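Side-chain contacts in Trypsin/chymotrypsin inhibitor (Alocasia macrorrhizos, PDB 5YCZ), which inhibits trypsin and alpha-chymotrypsin as a homodimeric plant Kunitz-type protease inhibitor: residues Tyr18-Val23 against Gly28-Ala33; Glu80-Arg83 against Ser87-Trp90; Trp90-Asp93 against Phe98-Thr101; Leu155-Gly160 against Val164-Asn169. One frame throughout, in Å; residues are numbered along the deposited sequence.

Contact 1: residues Tyr18-Val23 against Gly28-Ala33; sequences YYATSV and GGLTLA
Ala20 and Gly29 bring the backbones of 18-23 and 28-33 together, although no direct hydrogen bond joins the segments: strands 18-22 and 30-33 belong to different sheets, and two waters link them. Water 1 donates to Ala20 O at 3.0 Å and to Gly28 O at 2.8 Å. Water 2 accepts from Ala20 N at 3.1 Å and from Leu30 N at 3.0 Å. Between these bridges Gly29 CA lies 3.3 Å from Ala20 O in a CA-H...O contact bent to 132° at the hydrogen, so Ala20 O receives both the water and this weaker donor. The side chain of Ala20 points toward the other segment, and its CB rests against Leu30 CG at 3.8 Å and Leu30 CD1 at 3.9 Å. Leu30 CG stands anti to its own carbonyl carbon (chi1 -50°), which brings this branch point up to the alanine methyl. Further along, Ser22 meets Gly28 with its CB, 3.6 Å from Gly28 O; that carbonyl is also hydrogen-bonded by Gln45 NE2. Ala20 packs in addition on Leu56 of the predicted reactive bond. The contact thus pairs a small apolar patch with hydrated backbone: in a buried place where the strands do not pair directly, the two waters take up Ala20 N, Leu30 N, Ala20 O and Gly28 O.

Contact 2: residues Glu80-Arg83 against Ser87-Trp90; sequences EPTR and STVW
Thr88 carries this contact, meeting Thr82 and the backbone of Glu80 with its side chain. The segments stay well apart as chains: the nearest alpha carbons, Glu80 CA and Thr88 CA, are 7.7 Å from each other, and no hydrogen bond crosses between 80-83 and 87-90. From Thr88 CB, which points toward the other segment, two branches spread. The methyl, CG2, lies anti to the carbonyl carbon of Thr88 and does the touching, 3.4 Å from Thr82 OG1 and 3.8 Å from Glu80 O; Thr82 CB is a little farther from it, at 4.1 Å. The hydroxyl, OG1, takes the crowded position between backbone N and carbonyl carbon (chi1 51°). It lies 4.1 Å from Glu80 O, but its hydrogen-bond partner is Phe78 O, so one branch fastens the residue to the chain just ahead of 80-83 while the other packs. The two threonine side chains run alongside each other, pointing opposite ways. Leu32 of strand 30-33 touches both of them, and Glu80 sends its carboxylate elsewhere, to a salt bridge from OE1 to Arg54. Thr82 and Ser87 form backbone hydrogen bonds with the second subunit, and Phe59 of the second subunit packs on Glu80 and Pro81. The arrangement belongs to the long irregular loop between strands 74-77 and 91-93 of the Kunitz-type beta-trefoil, a loop whose two limbs meet here through the methyl of Thr88 and which lies at the interface of the homodimer.

Contact 3: residues Trp90-Asp93 against Phe98-Thr101; sequences WTFD and FVTT
Thr91 and Thr100 form an antiparallel hydrogen-bonded pair, with Phe92 and Val99 as the adjoining non-hydrogen-bonded pair, in two short strands whose directions differ by 128°. Thr91 N donates to Thr100 O and Thr100 N to Thr91 O, at 2.9 Å each. A longer, more bent bond runs from Asp93 N to Phe98 O at 3.1 Å. On one face Val99 forks between two aromatic residues. Its CG1, anti to the backbone N (chi1 -179°), lies 3.7 Å from Trp90 CB and meets the indole obliquely; its CG2 comes to the edge of the Phe92 ring, in plane, 4.0 Å from Phe92 CD1. On the other face the methyls of Thr91 and Thr100 touch, CG2 to CG2 at 3.8 Å, and Thr91 CG2 also comes to 3.1 Å from Thr101 O. The polar ends there look elsewhere: Thr100 OG1 bonds to Asn42 OD1 and Leu41 O, and Asp93 OD1 to Glu95 N in the turn. This is a two-stranded beta hairpin of the beta-trefoil: the face of Phe92 and Val99, with Trp90 beside it, packs on strands 42-45 and 164-168, while Phe98 on the other face packs on Leu165.

Contact 4: residues Leu155-Gly160 against Val164-Asn169; sequences LGLAEG and VLLNIN
Gly156 with Asn167 and Ala158 with Leu165 are the hydrogen-bonded pairs of this antiparallel hairpin. Gly156 N donates to Asn167 O at 2.8 Å and Asn167 N returns to Gly156 O at 3.0 Å, while Leu165 N gives Ala158 O a nearly straight bond of 2.9 Å (171°). Ala158 N completes the set on Leu165 O. Weaker CA-H...O contacts fill the steps between, the shortest from Leu155 CA to Asn167 O at 3.1 Å. Apolar packing lies on the face of Leu157, Val164 and Leu166. With its CG anti to the carbonyl carbon (chi1 -58°), Leu157 carries CD2 over to Leu166 CD2 at 3.7 Å, and Leu157 CB lies 3.8 Å from Val164 CG1; both pairs pass at a slant. Leu155 instead crosses Leu166 at about a right angle, CD1 to CD1 at 3.8 Å. On the reverse face the Asn167 side chain lies over the Ala158 methyl. Gly156 has no side chain, and Asn169 CB lies 4.0 Å from Gly156 CA. Strands 153-159 and 164-168 are neighbours inside the six-stranded sheet: 131-135 flanks the former and 42-45 the latter, with Leu155 packed on Ile133 and Val135, and Leu166 on Val43.

Contact 1 is wholly buried and contact 2 largely so, whereas contact 3 is half buried, and contact 4 runs from buried Leu155 and Leu166 to exposed Leu157 and Glu159. Contacts 3 and 4 are true hairpins held by direct backbone bonds; contact 1, whose strands lie in different sheets, has bridging waters instead, and contact 2, made of loop alone, relies on methyl packing beside the subunit interface. Trp90 belongs to both contacts 2 and 3, and its indole reaches Leu30 of contact 1 and Leu155 and Leu166 of contact 4. Contact 1 joins the four-stranded sheet, through 18-22, to the six-stranded sheet that holds both strands of contact 4.

Contact 1: residues Tyr18-Val23 against Gly28-Ala33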
loop_
_atom_site.group_PDB
_atom_site.type_symbol
_atom_site.label_atom_id
_atom_site.label_comp_id
_atom_site.label_asym_id
_atom_site.label_seq_id
_atom_site.Cartn_x
_atom_site.Cartn_y
_atom_site.Cartn_z
ATOM N N TYR A 18 -6.199 -6.901 -7.075
ATOM C CA TYR A 18 -6.241 -8.116 -7.878
ATOM C C TYR A 18 -5.250 -9.138 -7.333
ATOM O O TYR A 18 -4.125 -8.793 -6.973
ATOM C CB TYR A 18 -5.901 -7.836 -9.351
ATOM C CG TYR A 18 -6.776 -6.811 -10.050
ATOM C CD1 TYR A 18 -6.617 -5.447 -9.812
ATOM C CD2 TYR A 18 -7.747 -7.206 -10.966
ATOM C CE1 TYR A 18 -7.426 -4.507 -10.447
ATOM C CE2 TYR A 18 -8.538 -6.280 -11.606
ATOM C CZ TYR A 18 -8.378 -4.938 -11.338
ATOM O OH TYR A 18 -9.171 -4.022 -11.969
ATOM N N TYR A 19 -5.662 -10.391 -7.285
ATOM C CA TYR A 19 -4.776 -11.483 -6.931
ATOM C C TYR A 19 -4.041 -11.977 -8.175
ATOM O O TYR A 19 -4.645 -12.116 -9.244
ATOM C CB TYR A 19 -5.558 -12.653 -6.336
ATOM C CG TYR A 19 -6.285 -12.404 -5.030
ATOM C CD1 TYR A 19 -5.631 -11.885 -3.920
ATOM C CD2 TYR A 19 -7.630 -12.748 -4.897
ATOM C CE1 TYR A 19 -6.313 -11.685 -2.725
ATOM C CE2 TYR A 19 -8.313 -12.561 -3.709
ATOM C CZ TYR A 19 -7.655 -12.027 -2.628
ATOM O OH TYR A 19 -8.351 -11.839 -1.456
ATOM N N ALA A 20 -2.747 -12.289 -8.021
ATOM C CA ALA A 20 -1.939 -12.822 -9.121
ATOM C C ALA A 20 -1.901 -14.342 -9.025
ATOM O O ALA A 20 -0.945 -14.936 -8.536
ATOM C CB ALA A 20 -0.534 -12.231 -9.110
ATOM N N THR A 21 -2.958 -14.974 -9.539
ATOM C CA THR A 21 -3.063 -16.430 -9.510
ATOM C C THR A 21 -2.100 -17.063 -10.498
ATOM O O THR A 21 -1.911 -16.582 -11.620
ATOM C CB THR A 21 -4.481 -16.876 -9.847
ATOM O OG1 THR A 21 -4.722 -16.751 -11.266
ATOM C CG2 THR A 21 -5.469 -16.027 -9.089
ATOM N N SER A 22 -1.521 -18.172 -10.099
ATOM C CA SER A 22 -0.553 -18.839 -10.949
ATOM C C SER A 22 -1.277 -19.611 -12.057
ATOM O O SER A 22 -2.162 -20.425 -11.783
ATOM C CB SER A 22 0.324 -19.743 -10.092
ATOM O OG SER A 22 0.716 -20.879 -10.826
ATOM N N VAL A 23 -0.921 -19.330 -13.310
ATOM C CA VAL A 23 -1.428 -20.125 -14.430
ATOM C C VAL A 23 -1.079 -21.600 -14.242
ATOM O O VAL A 23 -1.965 -22.454 -14.143
ATOM C CB VAL A 23 -0.885 -19.587 -15.762
ATOM C CG1 VAL A 23 -1.181 -20.563 -16.862
ATOM C CG2 VAL A 23 -1.509 -18.246 -16.059
ATOM N N GLY A 28 0.678 -21.406 -6.061
ATOM C CA GLY A 28 -0.020 -20.351 -5.355
ATOM C C GLY A 28 0.243 -18.950 -5.904
ATOM O O GLY A 28 1.150 -18.715 -6.704
ATOM N N GLY A 29 -0.587 -18.009 -5.460
ATOM C CA GLY A 29 -0.390 -16.613 -5.798
ATOM C C GLY A 29 0.861 -16.002 -5.158
ATOM O O GLY A 29 1.742 -16.687 -4.632
ATOM N N LEU A 30 0.918 -14.666 -5.195
ATOM C CA LEU A 30 2.079 -13.928 -4.704
ATOM C C LEU A 30 1.823 -13.349 -3.316
ATOM O O LEU A 30 0.682 -13.055 -2.947
ATOM C CB LEU A 30 2.472 -12.804 -5.668
ATOM C CG LEU A 30 2.608 -13.226 -7.131
ATOM C CD1 LEU A 30 3.230 -12.138 -8.000
ATOM C CD2 LEU A 30 3.442 -14.457 -7.221
ATOM N N THR A 31 2.903 -13.181 -2.557
ATOM C CA THR A 31 2.859 -12.665 -1.196
ATOM C C THR A 31 4.235 -12.060 -0.872
ATOM O O THR A 31 5.035 -11.784 -1.775
ATOM C CB THR A 31 2.419 -13.783 -0.227
ATOM O OG1 THR A 31 2.315 -13.286 1.125
ATOM C CG2 THR A 31 3.386 -14.963 -0.281
ATOM N N LEU A 32 4.493 -11.838 0.415
ATOM C CA LEU A 32 5.704 -11.208 0.916
ATOM C C LEU A 32 6.335 -12.137 1.941
ATOM O O LEU A 32 5.625 -12.687 2.781
ATOM C CB LEU A 32 5.385 -9.863 1.569
ATOM C CG LEU A 32 4.936 -8.743 0.641
ATOM C CD1 LEU A 32 4.752 -7.414 1.378
ATOM C CD2 LEU A 32 5.975 -8.607 -0.458
ATOM N N ALA A 33 7.657 -12.312 1.888
ATOM C CA ALA A 33 8.311 -13.271 2.776
ATOM C C ALA A 33 9.727 -12.838 3.137
ATOM O O ALA A 33 10.433 -12.217 2.339
ATOM C CB ALA A 33 8.379 -14.672 2.159
HETATM O O HOH W 1 1.546 -16.678 -8.572
HETATM O O HOH W 2 -1.532 -12.909 -5.229
#

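Contact 2: residues Glu80-Arg83 against Ser87-Trp90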
loop_
_atom_site.group_PDB
_atom_site.type_symbol
_atom_site.label_atom_id
_atom_site.label_comp_id
_atom_site.label_asym_id
_atom_site.label_seq_id
_atom_site.Cartn_x
_atom_site.Cartn_y
_atom_site.Cartn_z
ATOM N N GLU A 80 -0.992 -3.235 1.617
ATOM C CA GLU A 80 -1.341 -3.608 2.977
ATOM C C GLU A 80 -0.192 -3.223 3.887
ATOM O O GLU A 80 0.930 -2.993 3.420
ATOM C CB GLU A 80 -1.657 -5.106 3.119
ATOM C CG GLU A 80 -0.769 -6.020 2.334
ATOM C CD GLU A 80 -1.246 -7.461 2.411
ATOM O OE1 GLU A 80 -0.867 -8.165 3.378
ATOM O OE2 GLU A 80 -2.020 -7.886 1.512
ATOM N N PRO A 81 -0.438 -3.107 5.183
ATOM C CA PRO A 81 0.668 -2.891 6.098
ATOM C C PRO A 81 1.434 -4.185 6.246
ATOM O O PRO A 81 0.996 -5.277 5.863
ATOM C CB PRO A 81 0.006 -2.461 7.411
ATOM C CG PRO A 81 -1.389 -2.153 7.054
ATOM C CD PRO A 81 -1.720 -3.064 5.902
ATOM N N THR A 82 2.585 -4.029 6.874
ATOM C CA THR A 82 3.639 -5.009 6.824
ATOM C C THR A 82 4.421 -4.852 8.107
ATOM O O THR A 82 4.381 -3.796 8.744
ATOM C CB THR A 82 4.470 -4.755 5.566
ATOM O OG1 THR A 82 3.802 -5.323 4.432
ATOM C CG2 THR A 82 5.866 -5.257 5.669
ATOM N N ARG A 83 5.112 -5.917 8.498
ATOM C CA ARG A 83 5.987 -5.871 9.660
ATOM C C ARG A 83 7.291 -5.116 9.418
ATOM O O ARG A 83 8.067 -4.934 10.366
ATOM C CB ARG A 83 6.303 -7.299 10.128
ATOM C CG ARG A 83 7.169 -8.111 9.174
ATOM C CD ARG A 83 7.771 -9.280 9.933
ATOM N NE ARG A 83 8.220 -10.377 9.087
ATOM C CZ ARG A 83 9.467 -10.515 8.669
ATOM N NH1 ARG A 83 10.368 -9.602 9.015
ATOM N NH2 ARG A 83 9.801 -11.558 7.906
ATOM N N SER A 87 8.447 0.526 1.894
ATOM C CA SER A 87 7.233 0.457 1.093
ATOM C C SER A 87 7.061 -0.944 0.531
ATOM O O SER A 87 8.028 -1.676 0.316
ATOM C CB SER A 87 7.263 1.492 -0.036
ATOM O OG SER A 87 8.173 1.143 -1.064
ATOM N N THR A 88 5.817 -1.327 0.334
ATOM C CA THR A 88 5.487 -2.575 -0.332
ATOM C C THR A 88 5.453 -2.438 -1.857
ATOM O O THR A 88 4.819 -3.256 -2.537
ATOM C CB THR A 88 4.148 -3.086 0.179
ATOM O OG1 THR A 88 3.189 -2.023 0.101
ATOM C CG2 THR A 88 4.282 -3.540 1.625
ATOM N N VAL A 89 6.090 -1.403 -2.400
ATOM C CA VAL A 89 6.246 -1.240 -3.842
ATOM C C VAL A 89 7.358 -2.163 -4.322
ATOM O O VAL A 89 8.457 -2.165 -3.763
ATOM C CB VAL A 89 6.566 0.224 -4.191
ATOM C CG1 VAL A 89 7.028 0.340 -5.609
ATOM C CG2 VAL A 89 5.359 1.096 -3.996
ATOM N N TRP A 90 7.080 -2.939 -5.368
ATOM C CA TRP A 90 8.085 -3.832 -5.918
ATOM C C TRP A 90 9.242 -3.041 -6.497
ATOM O O TRP A 90 9.046 -2.011 -7.147
ATOM C CB TRP A 90 7.498 -4.680 -7.030
ATOM C CG TRP A 90 6.508 -5.681 -6.662
ATOM C CD1 TRP A 90 5.777 -5.764 -5.512
ATOM C CD2 TRP A 90 6.108 -6.776 -7.475
ATOM N NE1 TRP A 90 4.942 -6.852 -5.567
ATOM C CE2 TRP A 90 5.131 -7.489 -6.763
ATOM C CE3 TRP A 90 6.492 -7.226 -8.741
ATOM C CZ2 TRP A 90 4.535 -8.622 -7.267
ATOM C CZ3 TRP A 90 5.901 -8.346 -9.249
ATOM C CH2 TRP A 90 4.929 -9.042 -8.514
#

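Contact 3: residues Trp90-Asp93 against Phe98-Thr101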
loop_
_atom_site.group_PDB
_atom_site.type_symbol
_atom_site.label_atom_id
_atom_site.label_comp_id
_atom_site.label_asym_id
_atom_site.label_seq_id
_atom_site.Cartn_x
_atom_site.Cartn_y
_atom_site.Cartn_z
ATOM N N TRP A 90 7.080 -2.939 -5.368
ATOM C CA TRP A 90 8.085 -3.832 -5.918
ATOM C C TRP A 90 9.242 -3.041 -6.497
ATOM O O TRP A 90 9.046 -2.011 -7.147
ATOM C CB TRP A 90 7.498 -4.680 -7.030
ATOM C CG TRP A 90 6.508 -5.681 -6.662
ATOM C CD1 TRP A 90 5.777 -5.764 -5.512
ATOM C CD2 TRP A 90 6.108 -6.776 -7.475
ATOM N NE1 TRP A 90 4.942 -6.852 -5.567
ATOM C CE2 TRP A 90 5.131 -7.489 -6.763
ATOM C CE3 TRP A 90 6.492 -7.226 -8.741
ATOM C CZ2 TRP A 90 4.535 -8.622 -7.267
ATOM C CZ3 TRP A 90 5.901 -8.346 -9.249
ATOM C CH2 TRP A 90 4.929 -9.042 -8.514
ATOM N N THR A 91 10.447 -3.560 -6.313
ATOM C CA THR A 91 11.608 -3.024 -7.001
ATOM C C THR A 91 12.529 -4.198 -7.272
ATOM O O THR A 91 12.548 -5.176 -6.516
ATOM C CB THR A 91 12.303 -1.916 -6.181
ATOM O OG1 THR A 91 13.503 -1.472 -6.842
ATOM C CG2 THR A 91 12.635 -2.420 -4.780
ATOM N N PHE A 92 13.250 -4.137 -8.375
ATOM C CA PHE A 92 14.118 -5.251 -8.728
ATOM C C PHE A 92 15.505 -4.967 -8.182
ATOM O O PHE A 92 16.185 -4.057 -8.660
ATOM C CB PHE A 92 14.163 -5.485 -10.235
ATOM C CG PHE A 92 14.912 -6.732 -10.607
ATOM C CD1 PHE A 92 14.340 -7.978 -10.404
ATOM C CD2 PHE A 92 16.193 -6.659 -11.130
ATOM C CE1 PHE A 92 15.024 -9.131 -10.727
ATOM C CE2 PHE A 92 16.892 -7.805 -11.444
ATOM C CZ PHE A 92 16.306 -9.050 -11.247
ATOM N N ASP A 93 15.911 -5.727 -7.165
ATOM C CA ASP A 93 17.266 -5.630 -6.620
ATOM C C ASP A 93 18.193 -6.305 -7.618
ATOM O O ASP A 93 18.186 -7.531 -7.760
ATOM C CB ASP A 93 17.337 -6.280 -5.240
ATOM C CG ASP A 93 18.749 -6.195 -4.585
ATOM O OD1 ASP A 93 19.730 -5.817 -5.256
ATOM O OD2 ASP A 93 18.879 -6.525 -3.381
ATOM N N PHE A 98 16.375 -10.736 -7.545
ATOM C CA PHE A 98 14.946 -11.011 -7.358
ATOM C C PHE A 98 14.221 -9.709 -7.033
ATOM O O PHE A 98 14.815 -8.635 -7.015
ATOM C CB PHE A 98 14.684 -12.097 -6.283
ATOM C CG PHE A 98 15.421 -11.894 -4.969
ATOM C CD1 PHE A 98 14.981 -10.972 -4.045
ATOM C CD2 PHE A 98 16.514 -12.679 -4.636
ATOM C CE1 PHE A 98 15.647 -10.799 -2.828
ATOM C CE2 PHE A 98 17.178 -12.514 -3.408
ATOM C CZ PHE A 98 16.748 -11.572 -2.513
ATOM N N VAL A 99 12.923 -9.800 -6.759
ATOM C CA VAL A 99 12.095 -8.620 -6.498
ATOM C C VAL A 99 11.939 -8.413 -4.996
ATOM O O VAL A 99 11.557 -9.335 -4.265
ATOM C CB VAL A 99 10.724 -8.738 -7.182
ATOM C CG1 VAL A 99 9.917 -7.484 -6.902
ATOM C CG2 VAL A 99 10.905 -8.956 -8.681
ATOM N N THR A 100 12.240 -7.201 -4.533
ATOM C CA THR A 100 12.161 -6.886 -3.113
ATOM C C THR A 100 11.279 -5.661 -2.955
ATOM O O THR A 100 10.624 -5.243 -3.915
ATOM C CB THR A 100 13.545 -6.663 -2.502
ATOM O OG1 THR A 100 13.442 -6.650 -1.071
ATOM C CG2 THR A 100 14.121 -5.350 -2.963
ATOM N N THR A 101 11.243 -5.083 -1.774
ATOM C CA THR A 101 10.310 -4.006 -1.511
ATOM C C THR A 101 11.070 -2.697 -1.399
ATOM O O THR A 101 12.261 -2.622 -1.723
ATOM C CB THR A 101 9.490 -4.330 -0.259
ATOM O OG1 THR A 101 10.349 -4.891 0.741
ATOM C CG2 THR A 101 8.416 -5.363 -0.602
#

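Contact 4: residues Leu155-Gly160 against Val164-Asn169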
loop_
_atom_site.group_PDB
_atom_site.type_symbol
_atom_site.label_atom_id
_atom_site.label_comp_id
_atom_site.label_asym_id
_atom_site.label_seq_id
_atom_site.Cartn_x
_atom_site.Cartn_y
_atom_site.Cartn_z
ATOM N N LEU A 155 10.009 -12.160 -15.340
ATOM C CA LEU A 155 10.051 -12.777 -14.019
ATOM C C LEU A 155 9.666 -14.242 -14.104
ATOM O O LEU A 155 8.649 -14.595 -14.716
ATOM C CB LEU A 155 9.117 -12.058 -13.055
ATOM C CG LEU A 155 9.503 -10.624 -12.711
ATOM C CD1 LEU A 155 8.583 -10.038 -11.658
ATOM C CD2 LEU A 155 10.956 -10.534 -12.259
ATOM N N GLY A 156 10.482 -15.099 -13.496
ATOM C CA GLY A 156 10.144 -16.496 -13.370
ATOM C C GLY A 156 10.254 -16.897 -11.919
ATOM O O GLY A 156 10.808 -16.169 -11.098
ATOM N N LEU A 157 9.701 -18.061 -11.595
ATOM C CA LEU A 157 9.835 -18.570 -10.237
ATOM C C LEU A 157 11.262 -19.045 -9.991
ATOM O O LEU A 157 11.868 -19.702 -10.843
ATOM C CB LEU A 157 8.850 -19.711 -9.996
ATOM C CG LEU A 157 7.372 -19.377 -10.198
ATOM C CD1 LEU A 157 6.519 -20.602 -9.954
ATOM C CD2 LEU A 157 6.969 -18.211 -9.311
ATOM N N ALA A 158 11.791 -18.726 -8.811
ATOM C CA ALA A 158 13.195 -18.964 -8.498
ATOM C C ALA A 158 13.307 -19.723 -7.183
ATOM O O ALA A 158 13.024 -19.163 -6.119
ATOM C CB ALA A 158 13.959 -17.644 -8.409
ATOM N N GLU A 159 13.737 -20.986 -7.253
ATOM C CA GLU A 159 13.889 -21.791 -6.046
ATOM C C GLU A 159 14.901 -21.139 -5.128
ATOM O O GLU A 159 16.051 -20.926 -5.523
ATOM C CB GLU A 159 14.336 -23.212 -6.387
ATOM C CG GLU A 159 13.255 -24.071 -6.994
ATOM C CD GLU A 159 12.256 -24.564 -5.963
ATOM O OE1 GLU A 159 12.271 -24.053 -4.817
ATOM O OE2 GLU A 159 11.461 -25.478 -6.303
ATOM N N GLY A 160 14.476 -20.824 -3.907
ATOM C CA GLY A 160 15.287 -19.978 -3.064
ATOM C C GLY A 160 15.778 -20.622 -1.792
ATOM O O GLY A 160 16.663 -20.066 -1.143
ATOM N N VAL A 164 10.084 -19.468 -2.602
ATOM C CA VAL A 164 10.152 -19.306 -4.045
ATOM C C VAL A 164 10.067 -17.816 -4.344
ATOM O O VAL A 164 9.114 -17.144 -3.938
ATOM C CB VAL A 164 9.022 -20.077 -4.728
ATOM C CG1 VAL A 164 8.942 -19.721 -6.173
ATOM C CG2 VAL A 164 9.251 -21.567 -4.534
ATOM N N LEU A 165 11.081 -17.285 -5.000
ATOM C CA LEU A 165 11.151 -15.857 -5.262
ATOM C C LEU A 165 10.948 -15.640 -6.759
ATOM O O LEU A 165 10.706 -16.593 -7.513
ATOM C CB LEU A 165 12.475 -15.274 -4.736
ATOM C CG LEU A 165 12.724 -15.349 -3.206
ATOM C CD1 LEU A 165 13.649 -14.269 -2.781
ATOM C CD2 LEU A 165 11.464 -15.198 -2.386
ATOM N N LEU A 166 11.004 -14.378 -7.189
ATOM C CA LEU A 166 10.892 -14.023 -8.603
ATOM C C LEU A 166 12.226 -13.478 -9.090
ATOM O O LEU A 166 12.678 -12.444 -8.599
ATOM C CB LEU A 166 9.804 -12.977 -8.832
ATOM C CG LEU A 166 8.362 -13.376 -8.456
ATOM C CD1 LEU A 166 7.435 -12.183 -8.686
ATOM C CD2 LEU A 166 7.887 -14.589 -9.256
ATOM N N ASN A 167 12.843 -14.158 -10.048
ATOM C CA ASN A 167 14.060 -13.667 -10.685
ATOM C C ASN A 167 13.796 -13.464 -12.168
ATOM O O ASN A 167 12.675 -13.636 -12.643
ATOM C CB ASN A 167 15.236 -14.629 -10.456
ATOM C CG ASN A 167 15.054 -15.982 -11.160
ATOM O OD1 ASN A 167 13.936 -16.422 -11.426
ATOM N ND2 ASN A 167 16.162 -16.663 -11.404
ATOM N N ILE A 168 14.839 -13.088 -12.902
ATOM C CA ILE A 168 14.749 -12.981 -14.355
ATOM C C ILE A 168 14.892 -14.373 -14.943
ATOM O O ILE A 168 15.929 -15.022 -14.777
ATOM C CB ILE A 168 15.833 -12.054 -14.929
ATOM C CG1 ILE A 168 15.697 -10.636 -14.377
ATOM C CG2 ILE A 168 15.757 -12.071 -16.463
ATOM C CD1 ILE A 168 14.602 -9.846 -15.067
ATOM N N ASN A 169 13.870 -14.832 -15.645
ATOM C CA ASN A 169 13.971 -16.115 -16.336
ATOM C C ASN A 169 13.224 -16.010 -17.662
ATOM O O ASN A 169 11.995 -16.102 -17.708
ATOM C CB ASN A 169 13.421 -17.234 -15.484
ATOM C CG ASN A 169 13.605 -18.566 -16.127
ATOM O OD1 ASN A 169 13.578 -18.695 -17.354
ATOM N ND2 ASN A 169 13.810 -19.581 -15.303
#